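Side-chain contacts in PaxB (Photorhabdus luminescens, PDB 6EK4), which probably acts as the B component of a two-component alpha-helical pore-forming toxin of the YaxAB type, working with a partner protein to perforate target membranes: residues 26-29 / 30-33; 43-46 / 47-51; 134-137 / 138-141; 151-154 / 155-159; 288-291 / 292-296. All coordinates share one frame; numbering follows the deposited sequence.

Interaction 1 of 5, residues 26-29 / 30-33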
# COMPACT_ATOMS: atom_id res chain seq x y z
N VAL A 26 11.75 0.48 -0.45
CA VAL A 26 11.94 0.47 -1.90
C VAL A 26 11.40 -0.83 -2.50
O VAL A 26 10.79 -0.83 -3.56
CB VAL A 26 13.44 0.65 -2.27
CG1 VAL A 26 13.67 0.43 -3.76
CG2 VAL A 26 13.93 2.03 -1.86
N LYS A 27 11.64 -1.94 -1.80
CA LYS A 27 11.11 -3.26 -2.20
C LYS A 27 9.58 -3.27 -2.18
O LYS A 27 8.95 -3.82 -3.08
CB LYS A 27 11.67 -4.34 -1.26
CG LYS A 27 11.19 -5.76 -1.53
CD LYS A 27 11.70 -6.29 -2.87
CE LYS A 27 11.45 -7.78 -3.00
NZ LYS A 27 12.02 -8.33 -4.26
N ASN A 28 8.99 -2.65 -1.16
CA ASN A 28 7.53 -2.58 -1.03
C ASN A 28 6.87 -1.69 -2.08
O ASN A 28 5.75 -1.97 -2.51
CB ASN A 28 7.14 -2.09 0.37
CG ASN A 28 7.52 -3.07 1.47
OD1 ASN A 28 7.67 -4.27 1.23
ND2 ASN A 28 7.66 -2.56 2.68
N ILE A 29 7.56 -0.63 -2.49
CA ILE A 29 7.06 0.26 -3.53
C ILE A 29 7.01 -0.46 -4.88
O ILE A 29 6.05 -0.32 -5.63
CB ILE A 29 7.89 1.57 -3.63
CG1 ILE A 29 7.59 2.47 -2.43
CG2 ILE A 29 7.58 2.32 -4.92
CD1 ILE A 29 8.59 3.58 -2.22
N TRP A 30 8.04 -1.25 -5.17
CA TRP A 30 8.07 -2.07 -6.39
C TRP A 30 6.90 -3.05 -6.42
O TRP A 30 6.19 -3.14 -7.42
CB TRP A 30 9.39 -2.84 -6.49
CG TRP A 30 9.50 -3.67 -7.73
CD1 TRP A 30 9.14 -4.99 -7.87
CD2 TRP A 30 9.99 -3.25 -9.00
NE1 TRP A 30 9.38 -5.41 -9.15
CE2 TRP A 30 9.90 -4.36 -9.87
CE3 TRP A 30 10.50 -2.05 -9.50
CZ2 TRP A 30 10.30 -4.30 -11.21
CZ3 TRP A 30 10.90 -1.99 -10.83
CH2 TRP A 30 10.80 -3.11 -11.67
N ARG A 31 6.72 -3.78 -5.33
CA ARG A 31 5.65 -4.77 -5.22
C ARG A 31 4.27 -4.13 -5.37
O ARG A 31 3.42 -4.64 -6.10
CB ARG A 31 5.75 -5.50 -3.88
CG ARG A 31 4.74 -6.63 -3.69
CD ARG A 31 4.99 -7.41 -2.41
NE ARG A 31 5.19 -6.53 -1.25
CZ ARG A 31 4.22 -5.86 -0.62
NH1 ARG A 31 2.95 -5.95 -1.01
NH2 ARG A 31 4.53 -5.10 0.42
N LEU A 32 4.06 -3.01 -4.68
CA LEU A 32 2.78 -2.31 -4.71
C LEU A 32 2.51 -1.63 -6.05
O LEU A 32 1.37 -1.62 -6.51
CB LEU A 32 2.72 -1.26 -3.58
CG LEU A 32 2.60 -1.83 -2.17
CD1 LEU A 32 2.96 -0.78 -1.13
CD2 LEU A 32 1.20 -2.38 -1.91
N SER A 33 3.55 -1.09 -6.68
CA SER A 33 3.39 -0.38 -7.95
C SER A 33 3.01 -1.29 -9.12
O SER A 33 2.55 -0.81 -10.15
CB SER A 33 4.66 0.39 -8.30
OG SER A 33 5.76 -0.49 -8.47
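Among the polar side chains, Asn28 and Arg31 run next to each other and point the same way, joined by a weak hydrogen bond from Arg31 NH2 to Asn28 OD1 at 3.3 Å. The oxygen sits at the edge of the guanidinium and in its plane, but the amide itself is turned 68° from that plane, so the two flat groups do not stack. CG of Arg31 stands anti to its N (chi1 -176°), and a bend at chi3 folds the guanidinium back along the helix, which leaves Asn28 O over one of its faces. OD1 also accepts a bond from Gln24 NE2, a turn earlier, and ND2 reaches Glu294 of helix 247-321 weakly.

The backbone bonds are those of a continuous alpha-helix, residue i+4 to residue i, within helix 19-35 of this elongated helical bundle. Leu32 N donates to Asn28 O over 2.9 Å, and Ser33 N to Ile29 O over 2.8 Å. The serine hydroxyl turns back onto the same turn: Ser33 OG is 2.9 Å from Ile29 O and 2.9 Å from Trp30 O, and its single proton may serve either carbonyl.

The remaining contacts are packing. Leu32 lies on Asp287 and Gln290 of helix 247-321. Ile29 is buried between that helix, where it meets Leu298, and helix 42-73, where it meets Ser51 and Ser54. The indole of Trp30 leads away from segment 26-29 toward Arg55, its ring meeting that of His34 with the planes about 40° apart.

Interaction 2 of 5, residues 43-46 / 47-51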
# COMPACT_ATOMS: atom_id res chain seq x y z
N ILE A 43 -1.76 7.59 -12.83
CA ILE A 43 -1.30 7.17 -11.51
C ILE A 43 -0.45 5.91 -11.64
O ILE A 43 0.58 5.77 -10.97
CB ILE A 43 -2.48 6.91 -10.54
CG1 ILE A 43 -3.26 8.20 -10.26
CG2 ILE A 43 -2.00 6.28 -9.24
CD1 ILE A 43 -2.52 9.21 -9.39
N GLN A 44 -0.89 4.99 -12.49
CA GLN A 44 -0.16 3.75 -12.76
C GLN A 44 1.25 4.04 -13.30
O GLN A 44 2.20 3.36 -12.94
CB GLN A 44 -0.92 2.87 -13.75
CG GLN A 44 -0.60 1.39 -13.65
CD GLN A 44 -1.46 0.55 -14.57
OE1 GLN A 44 -2.34 -0.18 -14.12
NE2 GLN A 44 -1.21 0.65 -15.87
N GLU A 45 1.35 5.05 -14.16
CA GLU A 45 2.64 5.45 -14.72
C GLU A 45 3.50 6.17 -13.69
O GLU A 45 4.70 5.91 -13.58
CB GLU A 45 2.44 6.35 -15.95
CG GLU A 45 3.71 6.59 -16.75
CD GLU A 45 3.54 7.62 -17.84
OE1 GLU A 45 2.43 7.73 -18.41
OE2 GLU A 45 4.53 8.32 -18.15
N LYS A 46 2.89 7.08 -12.93
CA LYS A 46 3.60 7.84 -11.90
C LYS A 46 4.15 6.94 -10.79
O LYS A 46 5.24 7.18 -10.28
CB LYS A 46 2.70 8.92 -11.29
CG LYS A 46 2.51 10.15 -12.18
CD LYS A 46 1.86 11.28 -11.40
CE LYS A 46 1.36 12.38 -12.31
NZ LYS A 46 0.76 13.51 -11.54
N THR A 47 3.39 5.91 -10.42
CA THR A 47 3.85 4.95 -9.41
C THR A 47 5.06 4.15 -9.90
O THR A 47 5.95 3.82 -9.12
CB THR A 47 2.73 3.97 -9.00
OG1 THR A 47 2.11 3.43 -10.17
CG2 THR A 47 1.69 4.68 -8.14
N LEU A 48 5.09 3.85 -11.20
CA LEU A 48 6.24 3.19 -11.80
C LEU A 48 7.47 4.10 -11.83
O LEU A 48 8.60 3.62 -11.74
CB LEU A 48 5.91 2.69 -13.22
CG LEU A 48 4.90 1.54 -13.30
CD1 LEU A 48 4.45 1.33 -14.74
CD2 LEU A 48 5.46 0.26 -12.72
N ARG A 49 7.25 5.41 -11.97
CA ARG A 49 8.34 6.38 -11.88
C ARG A 49 8.94 6.41 -10.48
O ARG A 49 10.16 6.50 -10.31
CB ARG A 49 7.87 7.79 -12.24
CG ARG A 49 7.49 7.99 -13.70
CD ARG A 49 6.95 9.40 -13.91
NE ARG A 49 6.28 9.56 -15.20
CZ ARG A 49 5.53 10.60 -15.54
NH1 ARG A 49 5.33 11.61 -14.69
NH2 ARG A 49 4.96 10.65 -16.74
N ILE A 50 8.07 6.34 -9.47
CA ILE A 50 8.51 6.37 -8.07
C ILE A 50 9.31 5.12 -7.72
O ILE A 50 10.35 5.21 -7.07
CB ILE A 50 7.31 6.53 -7.10
CG1 ILE A 50 6.67 7.91 -7.27
CG2 ILE A 50 7.76 6.36 -5.65
CD1 ILE A 50 5.27 8.02 -6.69
N SER A 51 8.85 3.95 -8.17
CA SER A 51 9.56 2.69 -7.93
C SER A 51 10.92 2.66 -8.64
O SER A 51 11.89 2.14 -8.10
CB SER A 51 8.72 1.49 -8.35
OG SER A 51 8.69 1.35 -9.76
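Arg49 reaches back along helix 42-73 to Glu45, one turn earlier, and its atoms can be traced in order. CB sits 3.3 Å from Lys46 O. CG passes 3.5 Å from Glu45 O, while CD has already drawn off from that carbonyl. CG is anti to the carbonyl carbon (chi1 -69°) and the chain is extended from there to NE, which lies 3.6 Å from Glu45 OE2. At the tip NH2 donates to Glu45 OE2 at 2.8 Å, a hydrogen bond within a salt bridge. The other terminal nitrogen, NH1, lies 4.0 Å from Lys46 CG, the two chains crossing at an angle.

Carboxylate and guanidinium planes stand 81° apart, and NH2 meets OE2 from above the carboxylate plane, 62° out of it. Glu45 contributes an extended chain of its own, with CG anti to its N. The arrangement is an i to i+4 salt bridge on the outer side of helix 42-73.

Elsewhere on the turn, Thr47 directs its hydroxyl back onto its own helix. OG1 lies 2.8 Å from Gln44 O and 2.9 Å from Ile43 O, two carbonyls competing for one proton, and its methyl CG2 touches Ile43 CG2. This side of the turn packs on helix 247-321, Ile43 on Val288 and Thr47 on Ile291. Leu48 packs on His34 of helix 19-35.

A single bond, out of plane at the acceptor, pairs the charges of Glu45 and Arg49 without holding either group flat, and the like charges of Lys46 and Arg49 are kept apart because Lys46 NZ is led off to Val144 O.

Interaction 3 of 5, residues 134-137 / 138-141; sequences ASRI and ADVS
The guanidinium of Arg136 and the carboxylate of Asp139 lie side by side, their planes only 16° apart. Despite this near-parallel setting the carboxylate comes neither squarely over a face nor at an edge of the guanidinium: Asp139 OD2 approaches obliquely and makes a long salt bridge to Arg136 NH1, at 3.5 Å. A bend at chi2 (-75°) swings the arginine chain round so that its head group can point alongside the aspartate three residues on. Asp56 and Leu57 of helix 42-73 touch the arginine, and Tyr53 of the same helix touches Asp139. A bound sodium ion lies about 3 Å from the nearest atom of the Asp139 side chain, close enough that the carboxylate probably helps to coordinate it.

On the backbone, Asp139 N bonds to Ser135 O at 3.2 Å and Val140 N to Arg136 O, also at 3.2 Å. Ile137 O is gripped twice. Ser141 N reaches it at 3.1 Å and Ser141 OG at 2.7 Å, and the two donors come from opposite faces of the carbonyl plane. With chi1 at 63°, the hydroxyl lies between the serine's own N and carbonyl carbon, where it can double back on the preceding turn.

Ile137 and Val140 both touch Leu299, and Val140 O accepts a bond from Arg295 NH1. The arrangement is that of the last turns of a bundle helix held between two neighbours: the ion pair lies beside helix 42-73, Ile137 and Val140 meet helix 247-321, and a serine hydroxyl folds onto the final turn of helix 101-141.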
# COMPACT_ATOMS: atom_id res chain seq x y z
N ALA A 134 20.98 13.78 -2.89
CA ALA A 134 20.02 14.87 -2.96
C ALA A 134 19.25 14.86 -4.28
O ALA A 134 18.06 15.15 -4.32
CB ALA A 134 20.71 16.21 -2.78
N SER A 135 19.95 14.52 -5.37
CA SER A 135 19.32 14.39 -6.69
C SER A 135 18.36 13.20 -6.74
O SER A 135 17.34 13.25 -7.44
CB SER A 135 20.38 14.24 -7.78
OG SER A 135 21.12 15.44 -7.93
N ARG A 136 18.69 12.13 -6.01
CA ARG A 136 17.83 10.96 -5.93
C ARG A 136 16.57 11.26 -5.12
O ARG A 136 15.47 10.88 -5.51
CB ARG A 136 18.58 9.78 -5.31
CG ARG A 136 19.76 9.28 -6.13
CD ARG A 136 19.31 8.48 -7.34
NE ARG A 136 20.32 8.47 -8.40
CZ ARG A 136 20.50 9.44 -9.29
NH1 ARG A 136 19.74 10.53 -9.28
NH2 ARG A 136 21.46 9.31 -10.20
N ILE A 137 16.76 11.94 -3.99
CA ILE A 137 15.65 12.36 -3.13
C ILE A 137 14.68 13.27 -3.90
O ILE A 137 13.46 13.15 -3.75
CB ILE A 137 16.16 13.09 -1.86
CG1 ILE A 137 16.80 12.07 -0.90
CG2 ILE A 137 15.04 13.83 -1.14
CD1 ILE A 137 17.72 12.69 0.13
N ALA A 138 15.23 14.16 -4.71
CA ALA A 138 14.41 15.07 -5.52
C ALA A 138 13.57 14.30 -6.54
O ALA A 138 12.38 14.59 -6.71
CB ALA A 138 15.29 16.09 -6.23
N ASP A 139 14.18 13.32 -7.19
CA ASP A 139 13.51 12.54 -8.24
C ASP A 139 12.30 11.75 -7.71
O ASP A 139 11.24 11.74 -8.34
CB ASP A 139 14.49 11.57 -8.92
CG ASP A 139 15.44 12.28 -9.89
OD1 ASP A 139 15.08 13.36 -10.41
OD2 ASP A 139 16.53 11.73 -10.14
N VAL A 140 12.46 11.10 -6.56
CA VAL A 140 11.38 10.29 -5.98
C VAL A 140 10.26 11.14 -5.38
O VAL A 140 9.09 10.81 -5.51
CB VAL A 140 11.89 9.28 -4.92
CG1 VAL A 140 12.95 8.36 -5.50
CG2 VAL A 140 12.40 9.99 -3.67
N SER A 141 10.64 12.25 -4.74
CA SER A 141 9.67 13.10 -4.03
C SER A 141 8.85 14.00 -4.94
O SER A 141 7.71 14.35 -4.60
CB SER A 141 10.39 13.94 -2.98
OG SER A 141 11.32 14.83 -3.58

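Interaction 4 of 5, residues 151-154 / 155-159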
# COMPACT_ATOMS: atom_id res chain seq x y z
N SER A 151 -10.20 12.34 -2.43
CA SER A 151 -11.48 12.61 -3.08
C SER A 151 -11.98 11.37 -3.82
O SER A 151 -13.16 11.02 -3.72
CB SER A 151 -11.35 13.78 -4.05
OG SER A 151 -12.58 14.08 -4.68
N SER A 152 -11.09 10.72 -4.56
CA SER A 152 -11.42 9.51 -5.31
C SER A 152 -11.79 8.35 -4.39
O SER A 152 -12.74 7.62 -4.66
CB SER A 152 -10.26 9.09 -6.21
OG SER A 152 -10.03 10.06 -7.22
N LEU A 153 -11.04 8.19 -3.30
CA LEU A 153 -11.33 7.15 -2.31
C LEU A 153 -12.71 7.34 -1.69
O LEU A 153 -13.39 6.36 -1.39
CB LEU A 153 -10.26 7.14 -1.22
CG LEU A 153 -10.38 6.06 -0.13
CD1 LEU A 153 -10.40 4.66 -0.74
CD2 LEU A 153 -9.24 6.19 0.87
N LYS A 154 -13.10 8.59 -1.49
CA LYS A 154 -14.42 8.92 -0.95
C LYS A 154 -15.52 8.60 -1.97
O LYS A 154 -16.59 8.11 -1.60
CB LYS A 154 -14.49 10.39 -0.55
CG LYS A 154 -15.58 10.70 0.46
CD LYS A 154 -15.77 12.20 0.64
CE LYS A 154 -16.69 12.51 1.81
NZ LYS A 154 -17.13 13.93 1.84
N GLU A 155 -15.25 8.87 -3.25
CA GLU A 155 -16.21 8.61 -4.32
C GLU A 155 -16.50 7.12 -4.50
O GLU A 155 -17.66 6.72 -4.61
CB GLU A 155 -15.69 9.20 -5.64
CG GLU A 155 -16.61 8.98 -6.84
CD GLU A 155 -16.06 9.57 -8.13
OE1 GLU A 155 -15.35 10.59 -8.07
OE2 GLU A 155 -16.34 9.00 -9.21
N GLU A 156 -15.45 6.31 -4.52
CA GLU A 156 -15.58 4.87 -4.74
C GLU A 156 -16.25 4.18 -3.55
O GLU A 156 -17.04 3.26 -3.73
CB GLU A 156 -14.21 4.23 -5.00
CG GLU A 156 -13.52 4.72 -6.27
CD GLU A 156 -14.27 4.35 -7.54
OE1 GLU A 156 -15.09 3.41 -7.53
OE2 GLU A 156 -14.03 5.01 -8.58
N GLN A 157 -15.93 4.63 -2.34
CA GLN A 157 -16.53 4.09 -1.12
C GLN A 157 -18.00 4.49 -0.98
O GLN A 157 -18.79 3.76 -0.38
CB GLN A 157 -15.73 4.51 0.11
CG GLN A 157 -14.40 3.79 0.23
CD GLN A 157 -13.56 4.26 1.40
OE1 GLN A 157 -12.84 3.47 2.01
NE2 GLN A 157 -13.64 5.55 1.72
N GLU A 158 -18.36 5.65 -1.54
CA GLU A 158 -19.77 6.05 -1.64
C GLU A 158 -20.51 5.19 -2.67
O GLU A 158 -21.64 4.77 -2.43
CB GLU A 158 -19.90 7.53 -2.01
CG GLU A 158 -19.74 8.49 -0.83
CD GLU A 158 -19.77 9.95 -1.24
OE1 GLU A 158 -20.59 10.31 -2.12
OE2 GLU A 158 -18.99 10.74 -0.68
N ARG A 159 -19.86 4.93 -3.81
CA ARG A 159 -20.43 4.06 -4.84
C ARG A 159 -20.53 2.62 -4.34
O ARG A 159 -21.47 1.91 -4.68
CB ARG A 159 -19.62 4.13 -6.13
CG ARG A 159 -20.36 3.57 -7.34
CD ARG A 159 -19.46 3.38 -8.55
NE ARG A 159 -20.07 2.50 -9.55
CZ ARG A 159 -19.48 2.08 -10.67
NH1 ARG A 159 -18.25 2.46 -10.97
NH2 ARG A 159 -20.14 1.28 -11.50
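Glu156 N bonds to Ser152 O at 3.0 Å, and Glu158 N reaches Lys154 O at the same length. These are ordinary alpha-helical bonds near the start of helix 149-193, and the side chains lie around them.

Leu153 and Gln157 cross one turn apart. CD1 of Leu153 comes 3.8 Å from Gln157 CD, and Leu153 CG is 3.8 Å from Gln157 NE2, so the amide leans against the branched end of the leucine. Leu153 CG is anti to its own N (chi1 -177°), which carries the branch to that side; the leucine also touches Ile285 of helix 247-321.

Lys154 and Glu158 meet along the stem of the lysine rather than through its charge. Glu158 OE2 is 3.6 Å from Lys154 CG and 3.8 Å from Lys154 CE, yet 4.5 Å from Lys154 NZ, too far for a salt bridge.

Toward the bundle, Glu156 packs on Val278 and Ile282, and its OE1 makes a long, weak ion pair with Arg281. The hydroxyl of Ser152 bonds to Arg148 O.

With no direct bond between lysine and glutamate, their attraction is probably modest and screened by solvent at this exposed surface, leaving the backbone bonds and van der Waals contacts to join the two turns.

Interaction 5 of 5, residues 288-291 / 292-296; sequences VHQI and DKERT
A regular alpha-helical turn in the middle of the long helix 247-321 brings Gln290 and Glu294 together, four residues apart. Glu294 N bonds to Gln290 O at 2.8 Å. Both side chains are bent at chi2.

Next along the helix, Arg295 N bonds to Ile291 O at 2.9 Å, and Asp292 and Arg295 form an ion pair. Arg295 NH2 donates to Asp292 OD1 at 2.8 Å, with the oxygen at the edge of the guanidinium and in its plane. Arg295 NH1 binds Val143 O, so two sites on the guanidinium are fixed. Thr296 OG1 donates to Asp292 O at 2.8 Å, and the backbone N of the same threonine reaches that oxygen from the opposite face of its carbonyl plane.

The turn packs against several neighbours at once. Ile291 lies on Leu32 of helix 19-35 and Thr47 of helix 42-73, while Val288 meets Ile43 of the latter. Where helix 149-193 begins, Val288 and His289 touch Leu149, and Asp292 and Arg295 face the loop residues Leu146 and Ile145.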
# COMPACT_ATOMS: atom_id res chain seq x y z
N VAL A 288 -1.74 3.00 -3.58
CA VAL A 288 -1.11 4.27 -3.92
C VAL A 288 -0.85 5.09 -2.66
O VAL A 288 0.20 5.72 -2.53
CB VAL A 288 -1.95 5.10 -4.93
CG1 VAL A 288 -1.34 6.47 -5.15
CG2 VAL A 288 -2.07 4.37 -6.26
N HIS A 289 -1.81 5.09 -1.74
CA HIS A 289 -1.63 5.70 -0.42
C HIS A 289 -0.48 5.05 0.35
O HIS A 289 0.27 5.73 1.04
CB HIS A 289 -2.92 5.61 0.42
CG HIS A 289 -3.85 6.77 0.23
ND1 HIS A 289 -3.91 7.81 1.13
CD2 HIS A 289 -4.75 7.05 -0.74
CE1 HIS A 289 -4.82 8.69 0.71
NE2 HIS A 289 -5.34 8.24 -0.42
N GLN A 290 -0.36 3.73 0.22
CA GLN A 290 0.73 2.98 0.84
C GLN A 290 2.07 3.32 0.19
O GLN A 290 3.08 3.41 0.88
CB GLN A 290 0.46 1.47 0.75
CG GLN A 290 1.46 0.60 1.51
CD GLN A 290 1.54 0.93 2.99
OE1 GLN A 290 2.62 0.95 3.58
NE2 GLN A 290 0.39 1.19 3.61
N ILE A 291 2.08 3.51 -1.13
CA ILE A 291 3.30 3.90 -1.85
C ILE A 291 3.83 5.24 -1.35
O ILE A 291 5.05 5.42 -1.24
CB ILE A 291 3.07 3.94 -3.38
CG1 ILE A 291 3.06 2.51 -3.94
CG2 ILE A 291 4.14 4.75 -4.09
CD1 ILE A 291 2.54 2.39 -5.36
N ASP A 292 2.93 6.18 -1.04
CA ASP A 292 3.33 7.47 -0.48
C ASP A 292 3.91 7.31 0.93
O ASP A 292 4.86 8.02 1.29
CB ASP A 292 2.15 8.44 -0.44
CG ASP A 292 2.59 9.87 -0.14
OD1 ASP A 292 3.27 10.47 -0.99
OD2 ASP A 292 2.25 10.38 0.94
N LYS A 293 3.35 6.40 1.71
CA LYS A 293 3.83 6.14 3.07
C LYS A 293 5.16 5.39 3.08
O LYS A 293 5.99 5.61 3.95
CB LYS A 293 2.77 5.39 3.89
CG LYS A 293 1.55 6.23 4.22
CD LYS A 293 0.48 5.42 4.94
CE LYS A 293 -0.77 6.25 5.18
NZ LYS A 293 -1.87 5.45 5.78
N GLU A 294 5.34 4.49 2.11
CA GLU A 294 6.63 3.81 1.93
C GLU A 294 7.69 4.78 1.42
O GLU A 294 8.86 4.68 1.79
CB GLU A 294 6.49 2.62 0.97
CG GLU A 294 5.58 1.50 1.46
CD GLU A 294 6.17 0.68 2.60
OE1 GLU A 294 7.34 0.90 2.98
OE2 GLU A 294 5.45 -0.20 3.12
N ARG A 295 7.28 5.71 0.55
CA ARG A 295 8.19 6.74 0.05
C ARG A 295 8.64 7.68 1.16
O ARG A 295 9.80 8.09 1.20
CB ARG A 295 7.53 7.55 -1.07
CG ARG A 295 8.40 8.68 -1.61
CD ARG A 295 7.83 9.31 -2.86
NE ARG A 295 6.55 9.98 -2.61
CZ ARG A 295 5.93 10.76 -3.49
NH1 ARG A 295 6.45 10.99 -4.69
NH2 ARG A 295 4.77 11.33 -3.16
N THR A 296 7.72 8.04 2.05
CA THR A 296 8.04 8.88 3.20
C THR A 296 9.04 8.18 4.12
O THR A 296 9.94 8.82 4.65
CB THR A 296 6.77 9.24 4.00
OG1 THR A 296 5.85 9.94 3.14
CG2 THR A 296 7.10 10.13 5.19

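Overall arrangement
From the N terminus, interaction 1 lies on helix 19-35, interaction 2 on helix 42-73, interaction 3 at the end of helix 101-141, interaction 4 near the start of helix 149-193, and interaction 5 midway along helix 247-321. Each joins successive turns of one helix, so none closes a loop; they follow in series without nesting or crossing. In space, interactions 1, 2 and 5 touch one another in pairs, their centres 9 to 11 Å apart. Interaction 3 touches both 2 and 5. Interaction 4 stands apart, its nearest atoms about 5 Å from interaction 5. Helix 247-321 is a common neighbour of the helices carrying interactions 1 to 4, meeting helix 149-193 through residues such as Ile285.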